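Local atomic coordinates of Sca-family protein (Rickettsia rickettsii, PDB entry 4LQ8), a protein that is a surface cell antigen of Rickettsia, represented here by its N-terminal head region and probably involved in cell adhesion. Residues Asn151-Phe156 with Ala256-Ala261; Lys283-Gly288 with Ile292-His297. All coordinates share one frame; numbering follows the deposited sequence.

Interaction 1. Residues Asn151-Phe156 with Ala256-Ala261; sequences NVHNTF and AVYFTA
H153 and Y258 both carry CG beside the backbone N and anti to the carbonyl carbon (chi1 -60° and -58°), and from these torsions the two rings reach for each other from opposite directions, one off a helix and the other off a strand. They meet as a T-shaped (edge-to-face) pair, with the imidazole supplying the edge and the phenol the face. The centroids of the H153 and Y258 rings lie 4.5 Å apart and the planes stand at 79°, almost perpendicular. H153 CE1 is the atom at the tip of the T: it sits over the centre of the Y258 ring, within 3.5 Å of CE1 of that residue. The polarised C-H between the two imidazole nitrogens is thus directed into the pi cloud, while ND1 lies nearer the phenol rim.

The pair joins the last turns of helix 135-155 to the start of strand 258-265 in the mixed beta-sheet, a helix-on-sheet contact made by a single pair of aromatic side chains, with about 100 Å² buried in all. Both imidazole nitrogens are engaged. ND1 of H153 is 3.2 Å from a water that lies in the plane of its ring, and the same water is 3.2 Å from OH of Y258, linking the two side chains a second time; NE2 is hydrogen-bonded to S240 OG on strand 236-245, next to strand 258-265. The water on ND1 and the bond from NE2, with the Y258 and F166 rings, probably hold the imidazole in this rotation. On the phenol's side of the contact, Y258 also packs on V242 and A30. At the helix end, N151 O accepts both T155 N, at 2.9 Å, and T155 OG1, which approach from opposite faces of the carbonyl plane.

Interaction 2. Residues Lys283-Gly288 with Ile292-His297; sequences KFAGTG and IAYIEH
K283 lays its CB over the face of the Y294 ring, 3.5 Å from the centroid and 14° off the ring normal, a CH-pi contact that forms the dense side of this beta hairpin. Y294 holds CG between its backbone N and carbonyl carbon (chi1 79°), which folds the phenol back across the neighbouring strand. Its ring edge then meets the backbone there, with CD1 of Y294 3.7 Å from A285 N. A285 CB touches the same CD1 of Y294 at 4.0 Å, from the side of the ring plane opposite K283 CB, and also packs on I292 CG2.

Strands 282-285 and 292-297 are antiparallel. K283 and Y294 form a hydrogen-bonded pair: K283 N gives to Y294 O, and Y294 N returns a bond to K283 O at 2.8 Å. A285 N to I292 O, also 2.8 Å, adds a third bond. Between them F284 and A293 make a non-hydrogen-bonded pair on the reverse face from K283 and Y294, where F284 CE1 touches A293 CB at 3.6 Å and Y311 meets the F284 ring.

Pairing gives out beyond A285, the centre of an inverse gamma turn, where G286 to G288 leave the partner strand, with T287 exposed; at the other end strand 292-297 continues past Y294, its residues turning to other neighbours, as E296 OE1 does in bonding Q211 N. The lysine also divides in two: its CB and CG stay on the phenol, whereas the chain bends at chi2 and carries NZ away to a salt bridge with E332 and a hydrogen bond with Q330. This implies that K283 serves the hairpin through its aliphatic root and strand 329-332 through its charge, which its carboxylate partner would probably help to stabilise.

Interaction 1 closes before interaction 2 opens along the chain, and their centres lie about 21 Å apart on opposite sides of the chain's centre. Both reach the same mixed sheet: interaction 1 through strand 258-265, where helix 135-155 packs, and interaction 2 through the hairpin of strands 282-285 and 292-297. They meet directly where V257, just before strand 258-265, packs on I295 and H297: V257 CG1 is 3.5 Å from H297 CE1. Helix 135-155 is a second bridge, bearing H153 near its C-terminal end and, earlier, E145, which bonds H297. One helix is thereby fastened to separate parts of the sheet, joining the helical and beta portions of the head.

Interaction 1. Residues Asn151-Phe156 with Ala256-Ala261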
loop_
_atom_site.group_PDB
_atom_site.type_symbol
_atom_site.label_atom_id
_atom_site.label_comp_id
_atom_site.label_asym_id
_atom_site.label_seq_id
_atom_site.Cartn_x
_atom_site.Cartn_y
_atom_site.Cartn_z
ATOM N N ASN A 151 -5.446 -13.834 1.835
ATOM C CA ASN A 151 -4.521 -14.958 1.958
ATOM C C ASN A 151 -3.377 -14.657 2.904
ATOM O O ASN A 151 -3.016 -15.519 3.688
ATOM C CB ASN A 151 -4.033 -15.449 0.582
ATOM C CG ASN A 151 -5.135 -16.130 -0.217
ATOM O OD1 ASN A 151 -6.314 -16.168 0.164
ATOM N ND2 ASN A 151 -4.783 -16.681 -1.351
ATOM N N VAL A 152 -2.858 -13.426 2.891
ATOM C CA VAL A 152 -1.791 -13.018 3.825
ATOM C C VAL A 152 -2.318 -13.055 5.269
ATOM O O VAL A 152 -1.708 -13.695 6.135
ATOM C CB VAL A 152 -1.149 -11.656 3.447
ATOM C CG1 VAL A 152 -0.209 -11.151 4.539
ATOM C CG2 VAL A 152 -0.406 -11.769 2.122
ATOM N N HIS A 153 -3.450 -12.370 5.518
ATOM C CA HIS A 153 -4.056 -12.341 6.841
ATOM C C HIS A 153 -4.480 -13.732 7.308
ATOM O O HIS A 153 -4.249 -14.033 8.463
ATOM C CB HIS A 153 -5.191 -11.313 6.929
ATOM C CG HIS A 153 -4.744 -9.904 6.645
ATOM N ND1 HIS A 153 -5.573 -9.004 6.002
ATOM C CD2 HIS A 153 -3.568 -9.291 6.921
ATOM C CE1 HIS A 153 -4.877 -7.885 5.895
ATOM N NE2 HIS A 153 -3.662 -8.013 6.423
ATOM N N ASN A 154 -5.013 -14.599 6.428
ATOM C CA ASN A 154 -5.380 -15.956 6.845
ATOM C C ASN A 154 -4.169 -16.868 7.087
ATOM O O ASN A 154 -4.237 -17.694 7.984
ATOM C CB ASN A 154 -6.365 -16.622 5.883
ATOM C CG ASN A 154 -7.740 -15.992 5.848
ATOM O OD1 ASN A 154 -8.161 -15.274 6.764
ATOM N ND2 ASN A 154 -8.476 -16.239 4.774
ATOM N N THR A 155 -3.071 -16.733 6.306
ATOM C CA THR A 155 -1.860 -17.538 6.483
ATOM C C THR A 155 -1.118 -17.194 7.801
ATOM O O THR A 155 -0.599 -18.089 8.464
ATOM C CB THR A 155 -0.937 -17.398 5.239
ATOM O OG1 THR A 155 -1.645 -17.838 4.086
ATOM C CG2 THR A 155 0.373 -18.182 5.354
ATOM N N PHE A 156 -1.051 -15.909 8.149
ATOM C CA PHE A 156 -0.282 -15.450 9.296
ATOM C C PHE A 156 -1.121 -14.913 10.444
ATOM O O PHE A 156 -0.598 -14.194 11.279
ATOM C CB PHE A 156 0.765 -14.412 8.840
ATOM C CG PHE A 156 1.687 -14.949 7.761
ATOM C CD1 PHE A 156 2.782 -15.740 8.089
ATOM C CD2 PHE A 156 1.428 -14.700 6.413
ATOM C CE1 PHE A 156 3.635 -16.220 7.096
ATOM C CE2 PHE A 156 2.268 -15.199 5.423
ATOM C CZ PHE A 156 3.354 -15.977 5.767
ATOM N N ALA A 256 -12.595 -5.529 1.685
ATOM C CA ALA A 256 -11.488 -4.850 2.351
ATOM C C ALA A 256 -10.145 -4.920 1.662
ATOM O O ALA A 256 -9.669 -5.994 1.319
ATOM C CB ALA A 256 -11.344 -5.357 3.765
ATOM N N VAL A 257 -9.523 -3.760 1.511
ATOM C CA VAL A 257 -8.146 -3.606 1.024
ATOM C C VAL A 257 -7.405 -2.819 2.090
ATOM O O VAL A 257 -8.045 -2.225 2.955
ATOM C CB VAL A 257 -8.010 -3.030 -0.391
ATOM C CG1 VAL A 257 -8.386 -4.085 -1.426
ATOM C CG2 VAL A 257 -8.821 -1.748 -0.554
ATOM N N TYR A 258 -6.077 -2.856 2.068
ATOM C CA TYR A 258 -5.240 -2.306 3.129
ATOM C C TYR A 258 -4.012 -1.565 2.639
ATOM O O TYR A 258 -3.539 -1.775 1.522
ATOM C CB TYR A 258 -4.719 -3.491 3.995
ATOM C CG TYR A 258 -5.807 -4.346 4.616
ATOM C CD1 TYR A 258 -6.446 -5.344 3.883
ATOM C CD2 TYR A 258 -6.192 -4.167 5.938
ATOM C CE1 TYR A 258 -7.506 -6.075 4.422
ATOM C CE2 TYR A 258 -7.219 -4.926 6.506
ATOM C CZ TYR A 258 -7.880 -5.868 5.736
ATOM O OH TYR A 258 -8.875 -6.628 6.275
ATOM N N PHE A 259 -3.488 -0.705 3.521
ATOM C CA PHE A 259 -2.190 -0.098 3.372
ATOM C C PHE A 259 -1.336 -0.902 4.355
ATOM O O PHE A 259 -1.711 -1.015 5.522
ATOM C CB PHE A 259 -2.174 1.396 3.718
ATOM C CG PHE A 259 -0.772 1.953 3.584
ATOM C CD1 PHE A 259 -0.219 2.201 2.330
ATOM C CD2 PHE A 259 0.010 2.197 4.714
ATOM C CE1 PHE A 259 1.096 2.669 2.208
ATOM C CE2 PHE A 259 1.321 2.681 4.588
ATOM C CZ PHE A 259 1.852 2.907 3.337
ATOM N N THR A 260 -0.252 -1.536 3.880
ATOM C CA THR A 260 0.589 -2.331 4.765
ATOM C C THR A 260 1.973 -1.728 4.856
ATOM O O THR A 260 2.397 -1.058 3.926
ATOM C CB THR A 260 0.590 -3.845 4.395
ATOM O OG1 THR A 260 1.400 -4.055 3.243
ATOM C CG2 THR A 260 -0.841 -4.434 4.189
ATOM N N ALA A 261 2.668 -1.957 5.988
ATOM C CA ALA A 261 4.012 -1.467 6.242
ATOM C C ALA A 261 4.779 -2.572 6.967
ATOM O O ALA A 261 4.260 -3.189 7.908
ATOM C CB ALA A 261 3.961 -0.175 7.066
HETATM O O HOH W 1 -8.541 -9.454 4.849
#

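Interaction 2. Residues Lys283-Gly288 with Ile292-His297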
loop_
_atom_site.group_PDB
_atom_site.type_symbol
_atom_site.label_atom_id
_atom_site.label_comp_id
_atom_site.label_asym_id
_atom_site.label_seq_id
_atom_site.Cartn_x
_atom_site.Cartn_y
_atom_site.Cartn_z
ATOM N N LYS A 283 -4.187 6.842 -5.647
ATOM C CA LYS A 283 -4.454 8.258 -5.941
ATOM C C LYS A 283 -4.236 9.081 -4.661
ATOM O O LYS A 283 -4.306 8.539 -3.564
ATOM C CB LYS A 283 -5.897 8.494 -6.470
ATOM C CG LYS A 283 -6.374 7.600 -7.629
ATOM C CD LYS A 283 -5.575 7.836 -8.882
ATOM C CE LYS A 283 -6.260 7.323 -10.115
ATOM N NZ LYS A 283 -5.501 7.755 -11.317
ATOM N N PHE A 284 -4.053 10.389 -4.815
ATOM C CA PHE A 284 -3.938 11.342 -3.721
ATOM C C PHE A 284 -4.947 12.431 -3.970
ATOM O O PHE A 284 -5.091 12.913 -5.107
ATOM C CB PHE A 284 -2.503 11.906 -3.567
ATOM C CG PHE A 284 -1.589 10.836 -3.005
ATOM C CD1 PHE A 284 -1.617 10.512 -1.651
ATOM C CD2 PHE A 284 -0.762 10.096 -3.844
ATOM C CE1 PHE A 284 -0.821 9.477 -1.142
ATOM C CE2 PHE A 284 0.056 9.083 -3.329
ATOM C CZ PHE A 284 0.008 8.772 -1.986
ATOM N N ALA A 285 -5.684 12.782 -2.909
ATOM C CA ALA A 285 -6.726 13.791 -2.943
ATOM C C ALA A 285 -6.072 15.184 -2.840
ATOM O O ALA A 285 -6.034 15.777 -1.773
ATOM C CB ALA A 285 -7.712 13.540 -1.803
ATOM N N GLY A 286 -5.549 15.682 -3.952
ATOM C CA GLY A 286 -4.849 16.972 -3.986
ATOM C C GLY A 286 -3.371 16.750 -4.286
ATOM O O GLY A 286 -2.934 15.604 -4.453
ATOM N N THR A 287 -2.600 17.828 -4.356
ATOM C CA THR A 287 -1.179 17.911 -4.757
ATOM C C THR A 287 -0.201 18.073 -3.584
ATOM O O THR A 287 0.981 17.749 -3.726
ATOM C CB THR A 287 -0.995 19.114 -5.737
ATOM O OG1 THR A 287 -2.053 19.118 -6.690
ATOM C CG2 THR A 287 0.337 19.085 -6.475
ATOM N N GLY A 288 -0.680 18.595 -2.468
ATOM C CA GLY A 288 0.152 18.844 -1.299
ATOM C C GLY A 288 0.546 17.591 -0.559
ATOM O O GLY A 288 0.021 16.509 -0.826
ATOM N N ILE A 292 -4.619 13.099 1.148
ATOM C CA ILE A 292 -4.882 11.753 1.606
ATOM C C ILE A 292 -4.893 10.764 0.437
ATOM O O ILE A 292 -5.363 11.089 -0.648
ATOM C CB ILE A 292 -6.157 11.683 2.512
ATOM C CG1 ILE A 292 -6.185 10.382 3.379
ATOM C CG2 ILE A 292 -7.450 11.878 1.724
ATOM C CD1 ILE A 292 -5.002 10.288 4.497
ATOM N N ALA A 293 -4.357 9.560 0.668
ATOM C CA ALA A 293 -4.353 8.501 -0.334
ATOM C C ALA A 293 -5.779 8.019 -0.493
ATOM O O ALA A 293 -6.521 7.944 0.483
ATOM C CB ALA A 293 -3.478 7.333 0.137
ATOM N N TYR A 294 -6.173 7.714 -1.718
ATOM C CA TYR A 294 -7.488 7.132 -1.978
ATOM C C TYR A 294 -7.397 6.186 -3.147
ATOM O O TYR A 294 -6.430 6.238 -3.921
ATOM C CB TYR A 294 -8.619 8.191 -2.153
ATOM C CG TYR A 294 -8.678 8.878 -3.496
ATOM C CD1 TYR A 294 -8.017 10.086 -3.713
ATOM C CD2 TYR A 294 -9.454 8.359 -4.535
ATOM C CE1 TYR A 294 -8.137 10.766 -4.928
ATOM C CE2 TYR A 294 -9.551 9.011 -5.763
ATOM C CZ TYR A 294 -8.906 10.223 -5.952
ATOM O OH TYR A 294 -9.031 10.860 -7.161
ATOM N N ILE A 295 -8.408 5.317 -3.265
ATOM C CA ILE A 295 -8.534 4.332 -4.329
ATOM C C ILE A 295 -10.007 4.180 -4.677
ATOM O O ILE A 295 -10.887 4.386 -3.838
ATOM C CB ILE A 295 -7.930 2.926 -3.934
ATOM C CG1 ILE A 295 -8.525 2.418 -2.610
ATOM C CG2 ILE A 295 -6.387 2.956 -3.853
ATOM C CD1 ILE A 295 -8.865 1.103 -2.588
ATOM N N GLU A 296 -10.253 3.763 -5.896
ATOM C CA GLU A 296 -11.553 3.357 -6.383
ATOM C C GLU A 296 -11.375 1.842 -6.401
ATOM O O GLU A 296 -10.336 1.387 -6.852
ATOM C CB GLU A 296 -11.791 3.914 -7.782
ATOM C CG GLU A 296 -13.264 3.953 -8.128
ATOM C CD GLU A 296 -13.564 4.525 -9.496
ATOM O OE1 GLU A 296 -12.750 5.326 -10.018
ATOM O OE2 GLU A 296 -14.634 4.177 -10.041
ATOM N N HIS A 297 -12.286 1.080 -5.794
ATOM C CA HIS A 297 -12.180 -0.369 -5.664
ATOM C C HIS A 297 -13.583 -0.935 -5.655
ATOM O O HIS A 297 -14.408 -0.527 -4.820
ATOM C CB HIS A 297 -11.451 -0.723 -4.346
ATOM C CG HIS A 297 -10.496 -1.879 -4.490
ATOM N ND1 HIS A 297 -10.926 -3.202 -4.368
ATOM C CD2 HIS A 297 -9.173 -1.871 -4.794
ATOM C CE1 HIS A 297 -9.853 -3.946 -4.575
ATOM N NE2 HIS A 297 -8.772 -3.193 -4.833
#